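Local coordinates for DNA protection during starvation protein (Halobacterium salinarum, PDB 1TJO), which probably protects DNA from oxidative damage by oxidising Fe(2+) with hydrogen peroxide and storing it as ferric mineral inside a hollow twelve-subunit sphere, at residues 64-69 / 167-172; 82-87 / 143-148; 91-96 / 100-105; 106-111 / 119-124. All coordinates share one frame; numbering follows the deposited sequence.

Interaction 1. Residues 64-69 / 167-172. With MG (magnesium ion), chain H.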
loop_
_atom_site.group_PDB
_atom_site.type_symbol
_atom_site.label_atom_id
_atom_site.label_comp_id
_atom_site.label_asym_id
_atom_site.label_seq_id
_atom_site.Cartn_x
_atom_site.Cartn_y
_atom_site.Cartn_z
ATOM N N HIS A 64 5.920 -20.898 -16.373
ATOM C CA HIS A 64 6.656 -19.678 -16.666
ATOM C C HIS A 64 6.751 -18.820 -15.408
ATOM O O HIS A 64 7.830 -18.348 -15.068
ATOM C CB HIS A 64 5.964 -18.918 -17.809
ATOM C CG HIS A 64 6.566 -17.605 -18.164
ATOM N ND1 HIS A 64 7.695 -17.484 -18.946
ATOM C CD2 HIS A 64 6.148 -16.343 -17.909
ATOM C CE1 HIS A 64 7.978 -16.200 -19.111
ATOM N NE2 HIS A 64 7.048 -15.487 -18.508
ATOM N N LEU A 65 5.641 -18.687 -14.686
ATOM C CA LEU A 65 5.591 -17.892 -13.466
ATOM C C LEU A 65 6.451 -18.575 -12.419
ATOM O O LEU A 65 7.250 -17.895 -11.749
ATOM C CB LEU A 65 4.141 -17.726 -13.041
ATOM C CG LEU A 65 3.397 -16.801 -14.002
ATOM C CD1 LEU A 65 1.861 -16.879 -13.741
ATOM C CD2 LEU A 65 3.938 -15.364 -13.938
ATOM N N PHE A 66 6.282 -19.886 -12.249
ATOM C CA PHE A 66 7.026 -20.600 -11.199
ATOM C C PHE A 66 8.523 -20.445 -11.442
ATOM O O PHE A 66 9.307 -20.207 -10.496
ATOM C CB PHE A 66 6.629 -22.092 -11.108
ATOM C CG PHE A 66 7.615 -22.941 -10.335
ATOM C CD1 PHE A 66 7.714 -22.837 -8.966
ATOM C CD2 PHE A 66 8.512 -23.738 -10.991
ATOM C CE1 PHE A 66 8.694 -23.572 -8.258
ATOM C CE2 PHE A 66 9.477 -24.441 -10.291
ATOM C CZ PHE A 66 9.558 -24.340 -8.936
ATOM N N LEU A 67 8.946 -20.667 -12.684
ATOM C CA LEU A 67 10.373 -20.694 -13.016
ATOM C C LEU A 67 10.953 -19.293 -12.865
ATOM O O LEU A 67 12.104 -19.151 -12.439
ATOM C CB LEU A 67 10.650 -21.276 -14.400
ATOM C CG LEU A 67 10.319 -22.759 -14.546
ATOM C CD1 LEU A 67 10.142 -23.176 -16.010
ATOM C CD2 LEU A 67 11.416 -23.584 -13.871
ATOM N N GLY A 68 10.157 -18.278 -13.193
ATOM C CA GLY A 68 10.630 -16.901 -12.989
ATOM C C GLY A 68 10.861 -16.611 -11.493
ATOM O O GLY A 68 11.883 -16.028 -11.125
ATOM N N GLU A 69 9.920 -17.000 -10.639
ATOM C CA GLU A 69 10.029 -16.862 -9.184
ATOM C C GLU A 69 11.220 -17.687 -8.654
ATOM O O GLU A 69 11.976 -17.219 -7.793
ATOM C CB GLU A 69 8.757 -17.334 -8.502
ATOM C CG GLU A 69 7.527 -16.480 -8.765
ATOM C CD GLU A 69 6.266 -17.157 -8.211
ATOM O OE1 GLU A 69 6.130 -17.217 -6.940
ATOM O OE2 GLU A 69 5.431 -17.681 -9.022
ATOM N N GLU A 167 9.747 -31.505 -8.157
ATOM C CA GLU A 167 9.407 -32.891 -7.916
ATOM C C GLU A 167 7.912 -33.146 -8.111
ATOM O O GLU A 167 7.527 -34.094 -8.785
ATOM C CB GLU A 167 9.847 -33.338 -6.504
ATOM C CG GLU A 167 9.667 -34.828 -6.260
ATOM C CD GLU A 167 10.578 -35.406 -5.187
ATOM O OE1 GLU A 167 10.342 -35.095 -4.012
ATOM O OE2 GLU A 167 11.479 -36.220 -5.517
ATOM N N HIS A 168 7.064 -32.282 -7.540
ATOM C CA HIS A 168 5.632 -32.357 -7.797
ATOM C C HIS A 168 5.156 -32.184 -9.208
ATOM O O HIS A 168 4.269 -32.923 -9.624
ATOM C CB HIS A 168 4.859 -31.479 -6.863
ATOM C CG HIS A 168 4.670 -32.100 -5.516
ATOM N ND1 HIS A 168 3.643 -31.741 -4.661
ATOM C CD2 HIS A 168 5.352 -33.102 -4.900
ATOM C CE1 HIS A 168 3.725 -32.483 -3.564
ATOM N NE2 HIS A 168 4.755 -33.305 -3.683
ATOM N N TYR A 169 5.761 -31.262 -9.960
ATOM C CA TYR A 169 5.351 -31.064 -11.350
ATOM C C TYR A 169 5.582 -32.331 -12.193
ATOM O O TYR A 169 4.832 -32.570 -13.131
ATOM C CB TYR A 169 6.157 -29.976 -11.989
ATOM C CG TYR A 169 5.619 -28.571 -11.800
ATOM C CD1 TYR A 169 4.333 -28.234 -12.211
ATOM C CD2 TYR A 169 6.397 -27.605 -11.178
ATOM C CE1 TYR A 169 3.866 -26.931 -12.078
ATOM C CE2 TYR A 169 5.910 -26.325 -11.010
ATOM C CZ TYR A 169 4.660 -25.997 -11.466
ATOM O OH TYR A 169 4.211 -24.691 -11.341
ATOM N N LEU A 170 6.622 -33.092 -11.827
ATOM C CA LEU A 170 7.036 -34.319 -12.502
ATOM C C LEU A 170 6.313 -35.575 -12.072
ATOM O O LEU A 170 6.477 -36.638 -12.691
ATOM C CB LEU A 170 8.539 -34.542 -12.333
ATOM C CG LEU A 170 9.390 -33.501 -13.047
ATOM C CD1 LEU A 170 10.875 -33.604 -12.756
ATOM C CD2 LEU A 170 9.142 -33.492 -14.579
ATOM N N GLU A 171 5.558 -35.485 -11.001
ATOM C CA GLU A 171 4.828 -36.647 -10.485
ATOM C C GLU A 171 3.771 -37.163 -11.421
ATOM O O GLU A 171 3.210 -36.432 -12.211
ATOM C CB GLU A 171 4.190 -36.370 -9.140
ATOM C CG GLU A 171 5.148 -36.577 -7.996
ATOM C CD GLU A 171 5.374 -38.020 -7.655
ATOM O OE1 GLU A 171 4.828 -38.925 -8.333
ATOM O OE2 GLU A 171 6.108 -38.250 -6.667
ATOM N N ASP A 172 3.488 -38.464 -11.305
ATOM C CA ASP A 172 2.595 -39.122 -12.246
ATOM C C ASP A 172 1.119 -39.061 -11.877
ATOM O O ASP A 172 0.461 -40.064 -11.645
ATOM C CB ASP A 172 2.998 -40.586 -12.429
ATOM C CG ASP A 172 2.912 -41.406 -11.145
ATOM O OD1 ASP A 172 2.747 -40.892 -10.030
ATOM O OD2 ASP A 172 2.965 -42.658 -11.193
HETATM MG MG MG H . 4.968 -35.736 -2.915
HETATM O O HOH W 1 6.270 -36.443 -4.432
HETATM O O HOH W 2 6.519 -34.991 -2.081
HETATM O O HOH W 3 5.004 -37.527 -2.123
#

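Interaction 2. Residues 82-87 / 143-148. With FE (Fe (III) ion), chain F; MG (magnesium ion), chain Q.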
loop_
_atom_site.group_PDB
_atom_site.type_symbol
_atom_site.label_atom_id
_atom_site.label_comp_id
_atom_site.label_asym_id
_atom_site.label_seq_id
_atom_site.Cartn_x
_atom_site.Cartn_y
_atom_site.Cartn_z
ATOM N N ALA A 82 27.499 -14.225 -2.324
ATOM C CA ALA A 82 28.573 -13.352 -2.808
ATOM C C ALA A 82 28.874 -12.249 -1.815
ATOM O O ALA A 82 30.053 -11.924 -1.583
ATOM C CB ALA A 82 28.190 -12.745 -4.145
ATOM N N GLU A 83 27.827 -11.629 -1.241
ATOM C CA GLU A 83 28.089 -10.576 -0.260
ATOM C C GLU A 83 28.779 -11.125 1.007
ATOM O O GLU A 83 29.605 -10.429 1.587
ATOM C CB GLU A 83 26.813 -9.821 0.060
ATOM C CG GLU A 83 26.370 -9.105 -1.228
ATOM C CD GLU A 83 25.194 -8.172 -1.081
ATOM O OE1 GLU A 83 24.771 -7.528 -2.089
ATOM O OE2 GLU A 83 24.712 -8.063 0.049
ATOM N N ARG A 84 28.453 -12.352 1.381
ATOM C CA ARG A 84 29.119 -12.990 2.537
ATOM C C ARG A 84 30.577 -13.318 2.236
ATOM O O ARG A 84 31.446 -13.099 3.082
ATOM C CB ARG A 84 28.331 -14.209 3.019
ATOM C CG ARG A 84 28.752 -14.709 4.375
ATOM C CD ARG A 84 28.508 -13.682 5.482
ATOM N NE ARG A 84 28.935 -14.215 6.758
ATOM C CZ ARG A 84 29.048 -13.485 7.867
ATOM N NH1 ARG A 84 28.692 -12.191 7.865
ATOM N NH2 ARG A 84 29.507 -14.067 8.986
ATOM N N VAL A 85 30.874 -13.826 1.039
ATOM C CA VAL A 85 32.268 -14.005 0.631
ATOM C C VAL A 85 33.038 -12.715 0.776
ATOM O O VAL A 85 34.104 -12.703 1.373
ATOM C CB VAL A 85 32.382 -14.452 -0.808
ATOM C CG1 VAL A 85 33.821 -14.405 -1.354
ATOM C CG2 VAL A 85 31.854 -15.902 -0.905
ATOM N N GLN A 86 32.471 -11.639 0.257
ATOM C CA GLN A 86 33.121 -10.341 0.343
ATOM C C GLN A 86 33.270 -9.839 1.796
ATOM O O GLN A 86 34.344 -9.375 2.156
ATOM C CB GLN A 86 32.375 -9.345 -0.526
ATOM C CG GLN A 86 33.239 -8.308 -1.116
ATOM C CD GLN A 86 33.478 -7.264 -0.118
ATOM O OE1 GLN A 86 34.540 -6.633 -0.056
ATOM N NE2 GLN A 86 32.514 -7.096 0.731
ATOM N N ALA A 87 32.258 -10.051 2.630
ATOM C CA ALA A 87 32.293 -9.635 4.023
ATOM C C ALA A 87 33.378 -10.346 4.793
ATOM O O ALA A 87 33.961 -9.751 5.704
ATOM C CB ALA A 87 30.982 -9.812 4.709
ATOM N N LEU A 143 32.918 -23.974 12.751
ATOM C CA LEU A 143 33.874 -22.875 12.865
ATOM C C LEU A 143 33.371 -21.713 13.750
ATOM O O LEU A 143 34.110 -20.778 13.948
ATOM C CB LEU A 143 34.244 -22.325 11.487
ATOM C CG LEU A 143 34.913 -23.302 10.509
ATOM C CD1 LEU A 143 34.964 -22.729 9.128
ATOM C CD2 LEU A 143 36.304 -23.680 10.976
ATOM N N GLY A 144 32.130 -21.749 14.234
ATOM C CA GLY A 144 31.609 -20.692 15.095
ATOM C C GLY A 144 31.079 -19.492 14.330
ATOM O O GLY A 144 30.804 -18.420 14.902
ATOM N N ASP A 145 30.895 -19.686 13.029
ATOM C CA ASP A 145 30.380 -18.620 12.159
ATOM C C ASP A 145 28.881 -18.838 12.028
ATOM O O ASP A 145 28.350 -19.296 10.986
ATOM C CB ASP A 145 31.075 -18.613 10.802
ATOM C CG ASP A 145 30.657 -17.426 9.953
ATOM O OD1 ASP A 145 31.208 -17.296 8.839
ATOM O OD2 ASP A 145 29.767 -16.602 10.354
ATOM N N HIS A 146 28.196 -18.450 13.093
ATOM C CA HIS A 146 26.764 -18.680 13.241
ATOM C C HIS A 146 25.946 -17.843 12.300
ATOM O O HIS A 146 24.873 -18.267 11.879
ATOM C CB HIS A 146 26.343 -18.406 14.685
ATOM C CG HIS A 146 27.024 -19.306 15.654
ATOM N ND1 HIS A 146 26.723 -20.646 15.746
ATOM C CD2 HIS A 146 28.051 -19.084 16.507
ATOM C CE1 HIS A 146 27.515 -21.205 16.644
ATOM N NE2 HIS A 146 28.334 -20.280 17.118
ATOM N N ALA A 147 26.425 -16.663 11.960
ATOM C CA ALA A 147 25.706 -15.848 10.977
ATOM C C ALA A 147 25.731 -16.495 9.567
ATOM O O ALA A 147 24.716 -16.568 8.889
ATOM C CB ALA A 147 26.241 -14.449 10.920
ATOM N N THR A 148 26.877 -16.990 9.141
ATOM C CA THR A 148 26.922 -17.718 7.878
ATOM C C THR A 148 26.032 -18.943 7.917
ATOM O O THR A 148 25.337 -19.204 6.975
ATOM C CB THR A 148 28.319 -18.148 7.538
ATOM O OG1 THR A 148 29.124 -16.990 7.295
ATOM C CG2 THR A 148 28.353 -18.934 6.259
HETATM FE FE FE F . 23.221 -7.291 -3.167
HETATM MG MG MG Q . 35.643 -5.562 1.806
HETATM O O HOH W 4 34.745 -6.750 3.302
HETATM O O HOH W 5 21.471 -7.105 -4.554
HETATM O O HOH W 6 22.240 -6.176 -1.914
HETATM O O HOH W 7 37.454 -6.615 1.351
HETATM O O HOH W 8 36.680 -4.583 3.336
#

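Interaction 3. Residues 91-96 / 100-105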
loop_
_atom_site.group_PDB
_atom_site.type_symbol
_atom_site.label_atom_id
_atom_site.label_comp_id
_atom_site.label_asym_id
_atom_site.label_seq_id
_atom_site.Cartn_x
_atom_site.Cartn_y
_atom_site.Cartn_z
ATOM N N VAL A 91 37.042 -12.871 -2.494
ATOM C CA VAL A 91 36.608 -12.351 -3.777
ATOM C C VAL A 91 35.566 -13.260 -4.419
ATOM O O VAL A 91 35.852 -14.363 -4.840
ATOM C CB VAL A 91 37.838 -12.208 -4.736
ATOM C CG1 VAL A 91 37.422 -11.720 -6.085
ATOM C CG2 VAL A 91 38.846 -11.277 -4.155
ATOM N N PRO A 92 34.317 -12.831 -4.474
ATOM C CA PRO A 92 33.287 -13.698 -5.025
ATOM C C PRO A 92 33.478 -13.933 -6.508
ATOM O O PRO A 92 33.838 -13.021 -7.261
ATOM C CB PRO A 92 32.008 -12.953 -4.750
ATOM C CG PRO A 92 32.417 -11.552 -4.549
ATOM C CD PRO A 92 33.794 -11.535 -4.021
ATOM N N HIS A 93 33.216 -15.144 -6.971
ATOM C CA HIS A 93 33.343 -15.409 -8.417
ATOM C C HIS A 93 32.355 -14.483 -9.123
ATOM O O HIS A 93 31.226 -14.341 -8.628
ATOM C CB HIS A 93 33.007 -16.848 -8.766
ATOM C CG HIS A 93 33.885 -17.877 -8.121
ATOM N ND1 HIS A 93 35.265 -17.779 -8.046
ATOM C CD2 HIS A 93 33.556 -19.030 -7.490
ATOM C CE1 HIS A 93 35.740 -18.848 -7.423
ATOM N NE2 HIS A 93 34.725 -19.618 -7.068
ATOM N N ALA A 94 32.746 -13.888 -10.264
ATOM C CA ALA A 94 31.950 -12.836 -10.851
ATOM C C ALA A 94 31.569 -13.026 -12.301
ATOM O O ALA A 94 30.383 -12.912 -12.647
ATOM C CB ALA A 94 32.652 -11.509 -10.645
ATOM N N SER A 95 32.546 -13.248 -13.175
ATOM C CA SER A 95 32.215 -13.312 -14.598
ATOM C C SER A 95 31.443 -14.565 -14.896
ATOM O O SER A 95 31.611 -15.560 -14.220
ATOM C CB SER A 95 33.488 -13.275 -15.480
ATOM O OG SER A 95 34.258 -14.470 -15.440
ATOM N N PRO A 96 30.614 -14.528 -15.920
ATOM C CA PRO A 96 29.816 -15.696 -16.281
ATOM C C PRO A 96 30.710 -16.906 -16.577
ATOM O O PRO A 96 30.412 -18.008 -16.112
ATOM C CB PRO A 96 29.091 -15.235 -17.533
ATOM C CG PRO A 96 28.953 -13.789 -17.359
ATOM C CD PRO A 96 30.240 -13.346 -16.734
ATOM N N GLN A 100 30.524 -20.510 -14.326
ATOM C CA GLN A 100 30.251 -21.807 -14.896
ATOM C C GLN A 100 31.507 -22.718 -14.747
ATOM O O GLN A 100 31.366 -23.901 -14.466
ATOM C CB GLN A 100 29.810 -21.701 -16.343
ATOM C CG GLN A 100 29.417 -23.067 -16.927
ATOM C CD GLN A 100 28.673 -22.974 -18.227
ATOM O OE1 GLN A 100 28.066 -21.967 -18.549
ATOM N NE2 GLN A 100 28.736 -24.031 -19.003
ATOM N N ALA A 101 32.696 -22.155 -14.907
ATOM C CA ALA A 101 33.932 -22.961 -14.728
ATOM C C ALA A 101 34.063 -23.538 -13.307
ATOM O O ALA A 101 34.531 -24.668 -13.077
ATOM C CB ALA A 101 35.138 -22.106 -15.041
ATOM N N GLU A 102 33.690 -22.733 -12.326
ATOM C CA GLU A 102 33.790 -23.115 -10.934
ATOM C C GLU A 102 32.595 -23.929 -10.469
ATOM O O GLU A 102 32.654 -24.470 -9.381
ATOM C CB GLU A 102 33.926 -21.855 -10.085
ATOM C CG GLU A 102 35.216 -21.090 -10.371
ATOM C CD GLU A 102 36.438 -21.722 -9.702
ATOM O OE1 GLU A 102 37.540 -21.227 -9.949
ATOM O OE2 GLU A 102 36.313 -22.707 -8.965
ATOM N N ALA A 103 31.525 -24.011 -11.270
ATOM C CA ALA A 103 30.342 -24.790 -10.898
ATOM C C ALA A 103 30.631 -26.272 -11.111
ATOM O O ALA A 103 31.278 -26.650 -12.097
ATOM C CB ALA A 103 29.125 -24.367 -11.706
ATOM N N SER A 104 30.172 -27.085 -10.170
ATOM C CA SER A 104 30.259 -28.547 -10.243
ATOM C C SER A 104 29.029 -29.184 -10.879
ATOM O O SER A 104 29.078 -30.339 -11.331
ATOM C CB SER A 104 30.437 -29.132 -8.845
ATOM O OG SER A 104 29.341 -28.834 -7.988
ATOM N N VAL A 105 27.932 -28.441 -10.944
ATOM C CA VAL A 105 26.703 -29.002 -11.461
ATOM C C VAL A 105 26.725 -29.094 -12.973
ATOM O O VAL A 105 27.502 -28.452 -13.621
ATOM C CB VAL A 105 25.478 -28.224 -10.986
ATOM C CG1 VAL A 105 25.394 -28.261 -9.484
ATOM C CG2 VAL A 105 25.530 -26.783 -11.465
HETATM O O HOH W 9 34.840 -22.160 -6.170
#

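Interaction 4. Residues 106-111 / 119-124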
loop_
_atom_site.group_PDB
_atom_site.type_symbol
_atom_site.label_atom_id
_atom_site.label_comp_id
_atom_site.label_asym_id
_atom_site.label_seq_id
_atom_site.Cartn_x
_atom_site.Cartn_y
_atom_site.Cartn_z
ATOM N N ASP A 106 25.811 -29.880 -13.514
ATOM C CA ASP A 106 25.722 -30.133 -14.946
ATOM C C ASP A 106 24.811 -29.107 -15.592
ATOM O O ASP A 106 23.712 -28.899 -15.118
ATOM C CB ASP A 106 25.126 -31.512 -15.199
ATOM C CG ASP A 106 25.909 -32.603 -14.533
ATOM O OD1 ASP A 106 27.128 -32.684 -14.784
ATOM O OD2 ASP A 106 25.390 -33.378 -13.714
ATOM N N VAL A 107 25.277 -28.493 -16.670
ATOM C CA VAL A 107 24.559 -27.467 -17.395
ATOM C C VAL A 107 24.032 -28.035 -18.704
ATOM O O VAL A 107 24.746 -28.780 -19.382
ATOM C CB VAL A 107 25.489 -26.250 -17.673
ATOM C CG1 VAL A 107 26.304 -25.885 -16.452
ATOM C CG2 VAL A 107 26.422 -26.505 -18.791
ATOM N N GLU A 108 22.805 -27.718 -19.078
ATOM C CA GLU A 108 22.294 -28.081 -20.392
ATOM C C GLU A 108 23.097 -27.428 -21.475
ATOM O O GLU A 108 23.525 -26.296 -21.324
ATOM C CB GLU A 108 20.855 -27.583 -20.619
ATOM C CG GLU A 108 19.827 -28.450 -20.002
ATOM C CD GLU A 108 18.396 -28.016 -20.232
ATOM O OE1 GLU A 108 17.530 -28.718 -19.692
ATOM O OE2 GLU A 108 18.124 -27.028 -20.968
ATOM N N ASP A 109 23.189 -28.091 -22.617
ATOM C CA ASP A 109 23.717 -27.432 -23.800
ATOM C C ASP A 109 22.663 -26.436 -24.324
ATOM O O ASP A 109 21.593 -26.311 -23.744
ATOM C CB ASP A 109 24.212 -28.431 -24.847
ATOM C CG ASP A 109 23.130 -29.205 -25.550
ATOM O OD1 ASP A 109 23.526 -30.184 -26.234
ATOM O OD2 ASP A 109 21.931 -28.930 -25.592
ATOM N N GLU A 110 22.961 -25.734 -25.397
ATOM C CA GLU A 110 22.122 -24.584 -25.796
ATOM C C GLU A 110 20.867 -24.920 -26.576
ATOM O O GLU A 110 20.062 -24.010 -26.910
ATOM C CB GLU A 110 22.978 -23.556 -26.560
ATOM C CG GLU A 110 23.958 -22.855 -25.640
ATOM C CD GLU A 110 23.244 -21.979 -24.623
ATOM O OE1 GLU A 110 23.435 -22.217 -23.409
ATOM O OE2 GLU A 110 22.517 -21.067 -25.049
ATOM N N ASP A 111 20.652 -26.190 -26.883
ATOM C CA ASP A 111 19.398 -26.556 -27.504
ATOM C C ASP A 111 18.323 -26.533 -26.428
ATOM O O ASP A 111 18.632 -26.494 -25.229
ATOM C CB ASP A 111 19.468 -27.918 -28.157
ATOM C CG ASP A 111 20.398 -27.940 -29.364
ATOM O OD1 ASP A 111 20.720 -26.868 -29.933
ATOM O OD2 ASP A 111 20.808 -29.016 -29.826
ATOM N N LEU A 119 12.898 -29.714 -16.589
ATOM C CA LEU A 119 12.727 -29.750 -15.166
ATOM C C LEU A 119 13.555 -30.832 -14.484
ATOM O O LEU A 119 14.060 -30.580 -13.407
ATOM C CB LEU A 119 11.264 -29.907 -14.796
ATOM C CG LEU A 119 10.376 -28.692 -14.531
ATOM C CD1 LEU A 119 10.822 -27.325 -14.998
ATOM C CD2 LEU A 119 8.917 -29.019 -14.744
ATOM N N ALA A 120 13.714 -32.001 -15.112
ATOM C CA ALA A 120 14.518 -33.044 -14.496
ATOM C C ALA A 120 15.983 -32.600 -14.394
ATOM O O ALA A 120 16.674 -32.875 -13.404
ATOM C CB ALA A 120 14.415 -34.292 -15.282
ATOM N N ASN A 121 16.469 -31.891 -15.404
ATOM C CA ASN A 121 17.826 -31.349 -15.359
ATOM C C ASN A 121 17.975 -30.309 -14.219
ATOM O O ASN A 121 19.019 -30.268 -13.497
ATOM C CB ASN A 121 18.194 -30.710 -16.707
ATOM C CG ASN A 121 18.445 -31.708 -17.791
ATOM O OD1 ASN A 121 18.776 -32.850 -17.513
ATOM N ND2 ASN A 121 18.358 -31.284 -19.046
ATOM N N ASP A 122 16.927 -29.513 -14.013
ATOM C CA ASP A 122 16.951 -28.520 -12.937
ATOM C C ASP A 122 16.940 -29.189 -11.585
ATOM O O ASP A 122 17.626 -28.756 -10.675
ATOM C CB ASP A 122 15.756 -27.550 -13.028
ATOM C CG ASP A 122 15.811 -26.701 -14.258
ATOM O OD1 ASP A 122 16.942 -26.548 -14.821
ATOM O OD2 ASP A 122 14.770 -26.150 -14.730
ATOM N N MET A 123 16.117 -30.208 -11.453
ATOM C CA MET A 123 15.969 -30.972 -10.222
ATOM C C MET A 123 17.322 -31.524 -9.770
ATOM O O MET A 123 17.629 -31.478 -8.601
ATOM C CB MET A 123 14.961 -32.115 -10.393
ATOM C CG MET A 123 14.328 -32.463 -9.060
ATOM S SD MET A 123 13.026 -33.727 -9.175
ATOM C CE MET A 123 13.908 -34.952 -9.693
ATOM N N ALA A 124 18.137 -31.952 -10.710
ATOM C CA ALA A 124 19.467 -32.500 -10.407
ATOM C C ALA A 124 20.405 -31.415 -9.884
ATOM O O ALA A 124 21.219 -31.654 -8.972
ATOM C CB ALA A 124 20.080 -33.178 -11.619
HETATM O O HOH W 10 21.314 -30.067 -15.552
#

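Interaction 1. Residues 64-69 / 167-172
Over one face of the Phe66 ring sits the rim of the Tyr169 ring: Tyr169 CE2 lies 3.6 Å above the phenylalanine plane, displaced from its centre toward the CD2 side, where it comes within 3.7 Å of Phe66 CD2. The planes are inclined at 59° with ring centroids 5.4 Å apart, an oblique aromatic pair. Beyond it, Tyr169 OH runs on past the ring to rest 3.6 Å from Phe66 CB, the two side chains sliding past each other in opposite directions. Phe66 has CG anti to its own N (chi1 164°), which sends its ring across to helix 146-169, where it also meets the ring of His165 and packs on Ile166. The tyrosine hydroxyl is hydrogen-bonded to Asp62, one turn before Phe66 on helix 60-87. One residue before Tyr169, His168 NE2 binds a magnesium ion at 2.6 Å, and Glu56 and Gln86 of two other subunits complete the protein share of that site; His168 and Glu171 are both implicated in iron translocation. With an alanine at Phe66, the Tyr169 ring would probably lose the surface it leans on and be left held mainly by its hydroxyl and its other neighbours. Apolar ring contact thus joins helices 60-87 and 146-169 of the ferritin-like bundle, while the buried phenol keeps a polar partner in Asp62, beside a subunit junction that carries metal.

Interaction 2. Residues 82-87 / 143-148
Arg84 reaches across to the start of helix 146-169 with two edge-on bonds from its guanidinium. NE gives a nearly straight hydrogen bond to Thr148 OG1 at 2.8 Å (162°), and Arg84 NH2 forms a more bent salt bridge to Asp145 OD2 at 2.9 Å, meeting the syn lone pair; both acceptors lie close to the guanidinium plane. Arg84 NH2 makes another salt bridge to Glu160 of a neighbouring subunit. The Asp145 carboxylate plane stands 46° from that of the guanidinium, and the same group also caps the helix. As N-cap it takes Thr148 N on OD2 at 3.2 Å, and Thr148 OG1 donates to Asp145 OD1 at 2.6 Å, each from above the carboxylate plane. A bend at chi2 (63°) in an otherwise extended Arg84 side chain helps carry its head there. Over one guanidinium face comes the methyl of Ala147, its CB 3.8 Å from Arg84 NH2. Gly144, with positive phi, closes the preceding helix in a Schellman motif. On the same turn of helix as Arg84, Glu83 OE1 binds the ferric ion at 1.9 Å with Asp79 and with His52 of another subunit, and Gln86 OE1 binds magnesium. Thr148 OG1 therefore passes a chain of bonds from arginine to aspartate, and the buried positive charge, shared between two carboxylates, probably helps hold the helix start and the subunit interface beside the metal-binding turn.

Interaction 3. Residues 91-96 / 100-105
His93 and Glu102 meet through their torsions: the ring swings out with CG anti to the carbonyl carbon (chi1 -61°), while Glu102 folds at chi2 (-78°) and brings its carboxylate back over the imidazole. Glu102 CG consequently stands above the middle of the His93 ring, 3.7 Å from the centroid in a CH-pi contact, with Glu102 CB nearest the NE2 and CD2 atoms. The carboxylate continues above the same ring, with Glu102 CD 3.7 Å from His93 CE1 and the two planes only 9° apart, so the flat groups are stacked. At the ring edge a water joins the pair, 2.7 Å from His93 NE2 and donating to Glu102 OE2 at 3.2 Å. The backbone bond from Gln100 N to Pro96 O, 3.1 Å long, belongs to the first turn of helix 96-102, for which Ser95 is the N-cap. Gln100 OE1 accepts from Glu97 N of a neighbouring subunit. A serine in place of His93 would probably leave Glu102 without its platform and its water-mediated partner, free to swing into solvent. Stacking and the shared water fasten the loop before this short helix to Glu102, and if the imidazole carries charge, the nearby carboxylate would tend to stabilise it.

Interaction 4. Residues 106-111 / 119-124
Glu108 turns its side chain across that of Asn121 at about a right angle. From CB, with CG anti to the carbonyl carbon (chi1 -81°), the chain runs out fully extended. Its CG passes 3.3 Å from Asn121 ND2, CD follows at 3.5 Å from the same nitrogen, and OE1 ends by accepting from Asn121 ND2 at 2.8 Å, the hydrogen bond that joins the two segments directly. That bond is almost perfectly straight (175°); the oxygen lies in the amide plane of Asn121, whereas the nitrogen meets OE1 on its anti side, a little out of the carboxylate plane, and the two planes are 79° apart. The other oxygen, OE2, is gripped by Lys50, in a salt bridge, and by His51, both on helix 24-54. One carboxylate is thus divided between two helices and its charge is probably offset by the lysine. A water gives a second tie, donating to Asp106 O at 2.7 Å and to Asn121 O at 3.1 Å. Further along, Asp109 OD2 accepts from Asp111 N in an Asx turn. The loop between helices 96-102 and 115-142 is so joined to both helix 24-54 and the early turns of helix 115-142, where Leu119 packs on helices 60-87 and 146-169 while the Asp122 carboxylate bonds to His51 and Gln47 of helix 24-54.

All four contacts belong to one ferritin-like helical bundle. Interactions 1 and 2 both join helix 60-87 to helix 146-169, but on opposite sides of the chain's centre, about 31 Å apart between centres, and 2 is nested inside the loop closed by 1. Interactions 3 and 4 follow in series within that of 2, tying down the connection from helix 60-87 through short helix 96-102 to helix 115-142. Interaction 3 touches 2 where Val85 packs on Pro92, and 4 through Gln100 and Val107; interaction 4 meets 1 through Leu119, against Leu67 and Tyr169. Glu110 reaches Ala94 and Ser95 of a neighbouring subunit, linking the connecting regions in the dodecamer.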